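Local coordinates for putative cell invasion protein with MAC/Perforin domain (Bacteroides thetaiotaomicron VPI-5482, PDB 3KK7), which is of unknown function but has the fold of the membrane-attack complex/perforin family and may act on membranes, perhaps in cell invasion, at residues 66-71 with 221-226; 102-107 with 163-168; 478-483 with 523-528. All blocks are in the same frame, centred on the assembly; numbering follows the deposited sequence.

From the N terminus, residues 66-71 come first, in a loop after strand 58-60. Strand 93-108 follows, and its residues 102-107 pair with residues 163-168 of strand 157-173, closing interaction 2. Interaction 1 closes only when strand 220-230 delivers residues 221-226 to the early loop, so its long loop encloses interaction 2. The two meet in one antiparallel sheet of the MACPF domain, where strands 157-173 and 220-230 are neighbours and Ala222 N probably bonds to Ile164 O. Interaction 3 closes its own loop of about 40 residues later in the chain, its centre about 50 Å from that of interaction 1; it fastens a C-terminal loop to the edge of a small four-stranded sheet.

Interaction 1: residues 66-71 with 221-226; sequences TSIIGD and RASALF
Arg221 reaches from its strand into the loop 66-71 and donates NH1 to the carbonyl oxygen of Ile69, with NH1 and O 2.7 Å apart. The bond is bent to 149° at the hydrogen, yet the donor sits nearly along the C=O axis and the oxygen lies in the guanidinium plane. Ile68 covers one face of the same guanidinium: its CG2 lies 3.7 Å from Arg221 NH2, toward the rim of the group. The other branch of Ile68 runs along the strand, CD1 resting 3.4 Å from Ser223 OG and meeting Leu225 CD2 tip to tip at 4.0 Å. With CG2 anti to the backbone N and CG1 beside it (chi1 -54°), Ile68 spans three alternate strand residues.

A type II turn from Ile68 to Asp71 presents the Ile69 carbonyl, with Gly70 at positive phi. Ahead of it, Thr66 OG1 accepts from Ile68 N in an ST turn and donates to Asp71 OD2 at 2.8 Å from above the carboxylate plane. Lys296 forms a salt bridge with Asp71, and Arg221 NH1 has a second acceptor in Ile336 O.

The loop is thus wedged between the sheet of the MACPF domain, where strand 220-230 lies between 157-173 and 288-298, and helix 133-146, whose Phe135, Arg139 and Thr142 touch it.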
loop_
_atom_site.group_PDB
_atom_site.type_symbol
_atom_site.label_atom_id
_atom_site.label_comp_id
_atom_site.label_asym_id
_atom_site.label_seq_id
_atom_site.Cartn_x
_atom_site.Cartn_y
_atom_site.Cartn_z
ATOM N N THR A 66 7.491 -4.742 -12.575
ATOM C CA THR A 66 8.705 -4.876 -13.364
ATOM C C THR A 66 9.965 -4.314 -12.659
ATOM O O THR A 66 11.083 -4.641 -13.046
ATOM C CB THR A 66 8.547 -4.135 -14.667
ATOM O OG1 THR A 66 8.520 -2.707 -14.405
ATOM C CG2 THR A 66 7.279 -4.618 -15.400
ATOM N N SER A 67 9.758 -3.453 -11.656
ATOM C CA SER A 67 10.816 -2.792 -10.870
ATOM C C SER A 67 11.417 -1.590 -11.599
ATOM O O SER A 67 12.351 -0.976 -11.108
ATOM C CB SER A 67 11.926 -3.755 -10.423
ATOM O OG SER A 67 12.937 -3.841 -11.399
ATOM N N ILE A 68 10.869 -1.248 -12.770
ATOM C CA ILE A 68 11.230 -0.023 -13.451
ATOM C C ILE A 68 10.261 1.030 -12.932
ATOM O O ILE A 68 9.049 0.926 -13.097
ATOM C CB ILE A 68 11.145 -0.134 -14.953
ATOM C CG1 ILE A 68 11.968 -1.326 -15.459
ATOM C CG2 ILE A 68 11.671 1.146 -15.580
ATOM C CD1 ILE A 68 13.474 -1.212 -15.253
ATOM N N ILE A 69 10.836 2.037 -12.283
ATOM C CA ILE A 69 10.084 3.102 -11.633
ATOM C C ILE A 69 9.295 3.908 -12.663
ATOM O O ILE A 69 9.871 4.468 -13.596
ATOM C CB ILE A 69 11.027 4.064 -10.894
ATOM C CG1 ILE A 69 11.848 3.317 -9.836
ATOM C CG2 ILE A 69 10.225 5.208 -10.250
ATOM C CD1 ILE A 69 13.131 4.040 -9.470
ATOM N N GLY A 70 7.984 3.957 -12.478
ATOM C CA GLY A 70 7.117 4.735 -13.354
ATOM C C GLY A 70 6.662 4.038 -14.625
ATOM O O GLY A 70 5.949 4.631 -15.431
ATOM N N ASP A 71 7.067 2.779 -14.787
ATOM C CA ASP A 71 6.688 1.929 -15.910
ATOM C C ASP A 71 5.162 1.713 -15.898
ATOM O O ASP A 71 4.617 1.227 -14.913
ATOM C CB ASP A 71 7.455 0.595 -15.753
ATOM C CG ASP A 71 7.145 -0.450 -16.835
ATOM O OD1 ASP A 71 6.198 -0.296 -17.644
ATOM O OD2 ASP A 71 7.884 -1.464 -16.842
ATOM N N ARG A 221 10.041 6.006 -23.390
ATOM C CA ARG A 221 11.257 5.762 -22.608
ATOM C C ARG A 221 11.936 4.490 -23.050
ATOM O O ARG A 221 11.252 3.508 -23.307
ATOM C CB ARG A 221 10.908 5.605 -21.133
ATOM C CG ARG A 221 12.035 5.132 -20.205
ATOM C CD ARG A 221 11.528 5.123 -18.769
ATOM N NE ARG A 221 12.564 4.840 -17.786
ATOM C CZ ARG A 221 12.352 4.758 -16.474
ATOM N NH1 ARG A 221 11.137 4.930 -15.975
ATOM N NH2 ARG A 221 13.351 4.482 -15.657
ATOM N N ALA A 222 13.267 4.507 -23.152
ATOM C CA ALA A 222 14.013 3.265 -23.275
ATOM C C ALA A 222 14.715 3.053 -21.937
ATOM O O ALA A 222 15.285 3.970 -21.372
ATOM C CB ALA A 222 14.988 3.315 -24.418
ATOM N N SER A 223 14.632 1.830 -21.435
ATOM C CA SER A 223 15.136 1.444 -20.133
ATOM C C SER A 223 16.038 0.267 -20.354
ATOM O O SER A 223 15.654 -0.682 -21.007
ATOM C CB SER A 223 13.977 0.989 -19.267
ATOM O OG SER A 223 14.460 0.522 -18.030
ATOM N N ALA A 224 17.252 0.337 -19.833
ATOM C CA ALA A 224 18.246 -0.704 -20.010
ATOM C C ALA A 224 18.816 -1.063 -18.638
ATOM O O ALA A 224 19.144 -0.164 -17.850
ATOM C CB ALA A 224 19.365 -0.215 -20.939
ATOM N N LEU A 225 18.927 -2.365 -18.367
ATOM C CA LEU A 225 19.585 -2.853 -17.165
ATOM C C LEU A 225 20.876 -3.520 -17.585
ATOM O O LEU A 225 20.942 -4.116 -18.659
ATOM C CB LEU A 225 18.705 -3.847 -16.414
ATOM C CG LEU A 225 17.290 -3.362 -16.114
ATOM C CD1 LEU A 225 16.471 -4.525 -15.600
ATOM C CD2 LEU A 225 17.352 -2.226 -15.123
ATOM N N PHE A 226 21.894 -3.398 -16.736
ATOM C CA PHE A 226 23.215 -3.940 -16.994
ATOM C C PHE A 226 23.656 -4.861 -15.856
ATOM O O PHE A 226 23.375 -4.619 -14.653
ATOM C CB PHE A 226 24.265 -2.825 -17.139
ATOM C CG PHE A 226 24.000 -1.861 -18.268
ATOM C CD1 PHE A 226 22.998 -0.918 -18.179
ATOM C CD2 PHE A 226 24.778 -1.865 -19.386
ATOM C CE1 PHE A 226 22.777 -0.035 -19.196
ATOM C CE2 PHE A 226 24.540 -0.987 -20.402
ATOM C CZ PHE A 226 23.547 -0.070 -20.299
#

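Interaction 2: residues 102-107 with 163-168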
loop_
_atom_site.group_PDB
_atom_site.type_symbol
_atom_site.label_atom_id
_atom_site.label_comp_id
_atom_site.label_asym_id
_atom_site.label_seq_id
_atom_site.Cartn_x
_atom_site.Cartn_y
_atom_site.Cartn_z
ATOM N N GLU A 102 15.480 13.484 -21.156
ATOM C CA GLU A 102 16.113 13.186 -19.878
ATOM C C GLU A 102 16.925 11.896 -20.023
ATOM O O GLU A 102 16.434 10.904 -20.566
ATOM C CB GLU A 102 15.031 12.998 -18.807
ATOM C CG GLU A 102 15.429 13.418 -17.401
ATOM C CD GLU A 102 15.193 14.920 -17.129
ATOM O OE1 GLU A 102 14.019 15.379 -17.210
ATOM O OE2 GLU A 102 16.181 15.637 -16.808
ATOM N N THR A 103 18.172 11.911 -19.576
ATOM C CA THR A 103 18.916 10.664 -19.407
ATOM C C THR A 103 19.381 10.585 -17.952
ATOM O O THR A 103 19.720 11.597 -17.329
ATOM C CB THR A 103 20.088 10.544 -20.374
ATOM O OG1 THR A 103 20.993 11.614 -20.145
ATOM C CG2 THR A 103 19.608 10.592 -21.822
ATOM N N LYS A 104 19.300 9.393 -17.391
ATOM C CA LYS A 104 19.755 9.138 -16.034
ATOM C C LYS A 104 20.433 7.786 -16.102
ATOM O O LYS A 104 19.921 6.888 -16.754
ATOM C CB LYS A 104 18.603 8.998 -15.015
ATOM C CG LYS A 104 17.368 9.869 -15.152
ATOM C CD LYS A 104 16.197 9.137 -14.446
ATOM C CE LYS A 104 14.896 9.966 -14.308
ATOM N NZ LYS A 104 13.891 9.183 -13.518
ATOM N N ALA A 105 21.550 7.643 -15.407
ATOM C CA ALA A 105 22.250 6.367 -15.294
ATOM C C ALA A 105 22.463 6.101 -13.812
ATOM O O ALA A 105 22.695 7.019 -13.042
ATOM C CB ALA A 105 23.595 6.408 -16.042
ATOM N N LEU A 106 22.366 4.844 -13.416
ATOM C CA LEU A 106 22.603 4.455 -12.032
ATOM C C LEU A 106 23.464 3.195 -11.988
ATOM O O LEU A 106 23.152 2.214 -12.642
ATOM C CB LEU A 106 21.273 4.183 -11.337
ATOM C CG LEU A 106 21.339 3.911 -9.840
ATOM C CD1 LEU A 106 21.940 5.143 -9.112
ATOM C CD2 LEU A 106 19.924 3.562 -9.355
ATOM N N SER A 107 24.533 3.233 -11.211
ATOM C CA SER A 107 25.341 2.064 -10.961
ATOM C C SER A 107 25.224 1.700 -9.494
ATOM O O SER A 107 25.256 2.580 -8.633
ATOM C CB SER A 107 26.783 2.367 -11.253
ATOM O OG SER A 107 26.946 2.812 -12.575
ATOM N N SER A 163 18.203 5.224 -18.273
ATOM C CA SER A 163 16.894 5.696 -18.689
ATOM C C SER A 163 17.013 6.781 -19.742
ATOM O O SER A 163 17.769 7.743 -19.591
ATOM C CB SER A 163 16.080 6.198 -17.508
ATOM O OG SER A 163 14.717 6.317 -17.878
ATOM N N ILE A 164 16.274 6.604 -20.823
ATOM C CA ILE A 164 16.293 7.521 -21.946
ATOM C C ILE A 164 14.843 7.863 -22.154
ATOM O O ILE A 164 14.049 6.971 -22.471
ATOM C CB ILE A 164 16.884 6.839 -23.204
ATOM C CG1 ILE A 164 18.328 6.430 -22.924
ATOM C CG2 ILE A 164 16.792 7.747 -24.437
ATOM C CD1 ILE A 164 19.049 5.852 -24.096
ATOM N N GLU A 165 14.498 9.132 -21.956
ATOM C CA GLU A 165 13.096 9.562 -21.931
ATOM C C GLU A 165 12.830 10.761 -22.828
ATOM O O GLU A 165 13.527 11.793 -22.753
ATOM C CB GLU A 165 12.687 9.939 -20.501
ATOM C CG GLU A 165 12.916 8.830 -19.536
ATOM C CD GLU A 165 12.400 9.085 -18.133
ATOM O OE1 GLU A 165 12.309 10.253 -17.668
ATOM O OE2 GLU A 165 12.111 8.069 -17.490
ATOM N N VAL A 166 11.823 10.635 -23.677
ATOM C CA VAL A 166 11.304 11.806 -24.347
ATOM C C VAL A 166 10.034 12.177 -23.583
ATOM O O VAL A 166 9.070 11.409 -23.520
ATOM C CB VAL A 166 11.066 11.562 -25.799
ATOM C CG1 VAL A 166 10.557 12.863 -26.456
ATOM C CG2 VAL A 166 12.353 11.112 -26.417
ATOM N N VAL A 167 10.074 13.329 -22.930
ATOM C CA VAL A 167 9.013 13.703 -22.028
ATOM C C VAL A 167 8.138 14.706 -22.738
ATOM O O VAL A 167 8.613 15.697 -23.324
ATOM C CB VAL A 167 9.550 14.221 -20.683
ATOM C CG1 VAL A 167 8.418 14.691 -19.799
ATOM C CG2 VAL A 167 10.354 13.118 -20.000
ATOM N N ASN A 168 6.847 14.411 -22.709
ATOM C CA ASN A 168 5.903 15.236 -23.413
ATOM C C ASN A 168 4.811 15.816 -22.543
ATOM O O ASN A 168 4.248 16.855 -22.866
ATOM C CB ASN A 168 5.294 14.431 -24.531
ATOM C CG ASN A 168 4.805 15.289 -25.634
ATOM O OD1 ASN A 168 5.609 15.920 -26.342
ATOM N ND2 ASN A 168 3.486 15.326 -25.814
#
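The carboxylate of Glu165 lies on the sheet face that carries Glu102, Lys104 and Ser163, one oxygen toward Glu102 and the other toward Ser163. Its OE1 comes within 4.0 Å of Glu102 CB, while OE2 turns back along its own strand and takes a weak hydrogen bond from Ser163 OG. CG of Glu165 is anti to the carbonyl carbon (chi1 -56°), and the extended chain beyond it brings the two oxygens to these neighbours. The Glu102 chain bends at chi2, and the two acids stay apart, OE1 of Glu102 lying 5.4 Å from OE1 of Glu165.

Lys104 passes its aliphatic part by Ser163, CD to CB 4.2 Å, but its NZ stops 4.5 Å from Glu165 OE2, too far for a salt bridge; its salt-bridge partner is Asp337. Asp337 also lies close to Glu165; Lys104, and Arg221 in a long, weak ion pair with Glu165, probably ease the repulsion between these two carboxylates.

On the other face Thr103 and Ile164 form the non-hydrogen-bonded pair. Thr103 CG2 faces Ile164 CG1 at 4.5 Å, and Tyr251 and Trp253 of strand 251-254 pack against both residues.

Four backbone bonds hold the register. Glu102 and Glu165 exchange two of 3.0 Å each between N and O, and Lys104 and Ser163 exchange another two, with Ser163 N 2.8 Å from Lys104 O. Between them Thr103 CA makes a CH...O contact to Ser163 O. The ladder continues both ways, to Leu106 with Glu161 and to Val167 with Thr100. Strand 157-173 also bonds to 220-230 through Ile164 and Ala222, so this is a regular antiparallel pair of long strands in the central sheet characteristic of the MACPF fold.

Interaction 3: residues 478-483 with 523-528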
loop_
_atom_site.group_PDB
_atom_site.type_symbol
_atom_site.label_atom_id
_atom_site.label_comp_id
_atom_site.label_asym_id
_atom_site.label_seq_id
_atom_site.Cartn_x
_atom_site.Cartn_y
_atom_site.Cartn_z
ATOM N N GLY A 478 -26.917 3.521 21.668
ATOM C CA GLY A 478 -26.942 4.930 21.258
ATOM C C GLY A 478 -26.660 5.227 19.797
ATOM O O GLY A 478 -25.994 6.216 19.489
HETATM N N MSE A 479 -27.200 4.427 18.880
HETATM C CA MSE A 479 -26.738 4.498 17.509
HETATM C C MSE A 479 -27.741 4.717 16.427
HETATM O O MSE A 479 -28.908 4.364 16.547
HETATM C CB MSE A 479 -25.960 3.246 17.219
HETATM C CG MSE A 479 -24.937 3.084 18.274
HETATM SE SE MSE A 479 -23.467 2.123 17.700
HETATM C CE MSE A 479 -22.641 3.271 16.361
ATOM N N TYR A 480 -27.238 5.321 15.360
ATOM C CA TYR A 480 -27.984 5.539 14.146
ATOM C C TYR A 480 -27.146 4.993 12.998
ATOM O O TYR A 480 -25.974 4.682 13.167
ATOM C CB TYR A 480 -28.239 7.030 13.931
ATOM C CG TYR A 480 -29.092 7.700 14.994
ATOM C CD1 TYR A 480 -30.464 7.828 14.838
ATOM C CD2 TYR A 480 -28.510 8.236 16.139
ATOM C CE1 TYR A 480 -31.238 8.464 15.803
ATOM C CE2 TYR A 480 -29.270 8.868 17.104
ATOM C CZ TYR A 480 -30.629 8.974 16.930
ATOM O OH TYR A 480 -31.369 9.597 17.890
ATOM N N LYS A 481 -27.753 4.881 11.829
ATOM C CA LYS A 481 -27.037 4.399 10.666
ATOM C C LYS A 481 -27.552 5.093 9.406
ATOM O O LYS A 481 -28.683 5.617 9.374
ATOM C CB LYS A 481 -27.210 2.882 10.537
ATOM C CG LYS A 481 -28.583 2.489 10.047
ATOM C CD LYS A 481 -28.855 1.000 10.121
ATOM C CE LYS A 481 -30.180 0.677 9.437
ATOM N NZ LYS A 481 -30.517 -0.736 9.611
ATOM N N PHE A 482 -26.717 5.085 8.373
ATOM C CA PHE A 482 -27.161 5.477 7.038
ATOM C C PHE A 482 -26.275 4.807 5.983
ATOM O O PHE A 482 -25.124 4.437 6.269
ATOM C CB PHE A 482 -27.160 7.002 6.873
ATOM C CG PHE A 482 -25.788 7.595 6.749
ATOM C CD1 PHE A 482 -25.024 7.853 7.883
ATOM C CD2 PHE A 482 -25.252 7.888 5.496
ATOM C CE1 PHE A 482 -23.740 8.410 7.768
ATOM C CE2 PHE A 482 -23.963 8.434 5.366
ATOM C CZ PHE A 482 -23.202 8.696 6.499
ATOM N N LYS A 483 -26.823 4.653 4.779
ATOM C CA LYS A 483 -26.072 4.112 3.662
ATOM C C LYS A 483 -25.632 5.201 2.708
ATOM O O LYS A 483 -26.458 5.972 2.242
ATOM C CB LYS A 483 -26.905 3.092 2.891
ATOM C CG LYS A 483 -26.068 2.235 1.982
ATOM C CD LYS A 483 -26.865 1.129 1.343
ATOM C CE LYS A 483 -27.703 1.647 0.209
ATOM N NZ LYS A 483 -28.076 0.517 -0.658
ATOM N N PRO A 523 -32.031 2.843 14.090
ATOM C CA PRO A 523 -32.749 3.813 13.249
ATOM C C PRO A 523 -31.871 4.544 12.220
ATOM O O PRO A 523 -30.728 4.898 12.496
ATOM C CB PRO A 523 -33.361 4.794 14.263
ATOM C CG PRO A 523 -32.600 4.605 15.514
ATOM C CD PRO A 523 -32.079 3.199 15.516
ATOM N N ILE A 524 -32.441 4.748 11.039
ATOM C CA ILE A 524 -31.802 5.457 9.947
ATOM C C ILE A 524 -31.780 6.963 10.209
ATOM O O ILE A 524 -32.832 7.588 10.377
ATOM C CB ILE A 524 -32.579 5.246 8.608
ATOM C CG1 ILE A 524 -32.407 3.813 8.100
ATOM C CG2 ILE A 524 -32.112 6.241 7.554
ATOM C CD1 ILE A 524 -33.332 3.458 6.969
ATOM N N LYS A 525 -30.586 7.540 10.230
ATOM C CA LYS A 525 -30.440 8.989 10.279
ATOM C C LYS A 525 -29.197 9.395 9.514
ATOM O O LYS A 525 -28.070 9.072 9.910
ATOM C CB LYS A 525 -30.356 9.511 11.713
ATOM C CG LYS A 525 -30.311 11.048 11.804
ATOM C CD LYS A 525 -30.664 11.567 13.197
ATOM C CE LYS A 525 -30.995 13.054 13.182
ATOM N NZ LYS A 525 -31.667 13.434 14.458
ATOM N N ALA A 526 -29.416 10.105 8.411
ATOM C CA ALA A 526 -28.332 10.541 7.558
ATOM C C ALA A 526 -27.519 11.608 8.272
ATOM O O ALA A 526 -28.043 12.385 9.070
ATOM C CB ALA A 526 -28.869 11.070 6.225
ATOM N N VAL A 527 -26.221 11.578 8.020
ATOM C CA VAL A 527 -25.321 12.673 8.341
ATOM C C VAL A 527 -24.433 12.755 7.109
ATOM O O VAL A 527 -24.314 11.773 6.378
ATOM C CB VAL A 527 -24.555 12.404 9.636
ATOM C CG1 VAL A 527 -23.376 13.322 9.773
ATOM C CG2 VAL A 527 -25.507 12.577 10.824
ATOM N N THR A 528 -23.885 13.930 6.824
ATOM C CA THR A 528 -23.085 14.111 5.619
ATOM C C THR A 528 -21.746 13.409 5.819
ATOM O O THR A 528 -21.283 13.232 6.962
ATOM C CB THR A 528 -22.821 15.587 5.311
ATOM O OG1 THR A 528 -22.020 16.149 6.358
ATOM C CG2 THR A 528 -24.134 16.361 5.155
#
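The carbonyl oxygen of Lys481 accepts a hydrogen bond from the backbone N of Lys525, 2.8 Å away, and the CA of Ile524 adds a CH...O contact to the same oxygen. The return bond, Lys481 N to Pro523 O at 3.0 Å, completes a single bridge between Lys481 and Ile524, parallel in pattern. End to end the touching parts run 64° apart, though Phe482 and Ala526 still lie close beyond the bridge.

Tyr480 and Lys525 lie side by side and point the same way. Lys525 CB touches the ring at CD1, 3.6 Å away, and CD lies over one face toward the rim; NZ is so far from the ring centre that any cation-pi attraction is weak. Lys525 turns CG away from its own N (chi1 -176°) and stays extended, keeping its methylenes along the tyrosine. Pro523 meets the same tyrosine at a slant, its CG 3.9 Å from Tyr480 CD1.

Strand 480-484 is an outermost strand of the four-stranded mixed sheet in the D3 domain. Its inner side bonds to strand 489-494, Tyr480 with Tyr493 and Phe482 with Tyr491, while residues 523-528 run past without becoming a regular strand. Tyr493 OH also holds the Lys525 carbonyl.

Phe482, after the bridge, has CG between backbone N and carbonyl carbon (chi1 73°), which swings the ring over the loop. Val527 O stands over one face near the rim, 3.3 Å from Phe482 CZ, and Phe482 CB packs on Ala526 CA at 3.8 Å. Met529 and Leu532 of helix 529-535, which Thr528 caps at its N terminus, touch this phenylalanine too. Lys481 crosses Ile524, CE to CG1 4.1 Å, on its way to hydrogen-bond Val519 O through NZ, and it makes a cation-pi contact with Trp490.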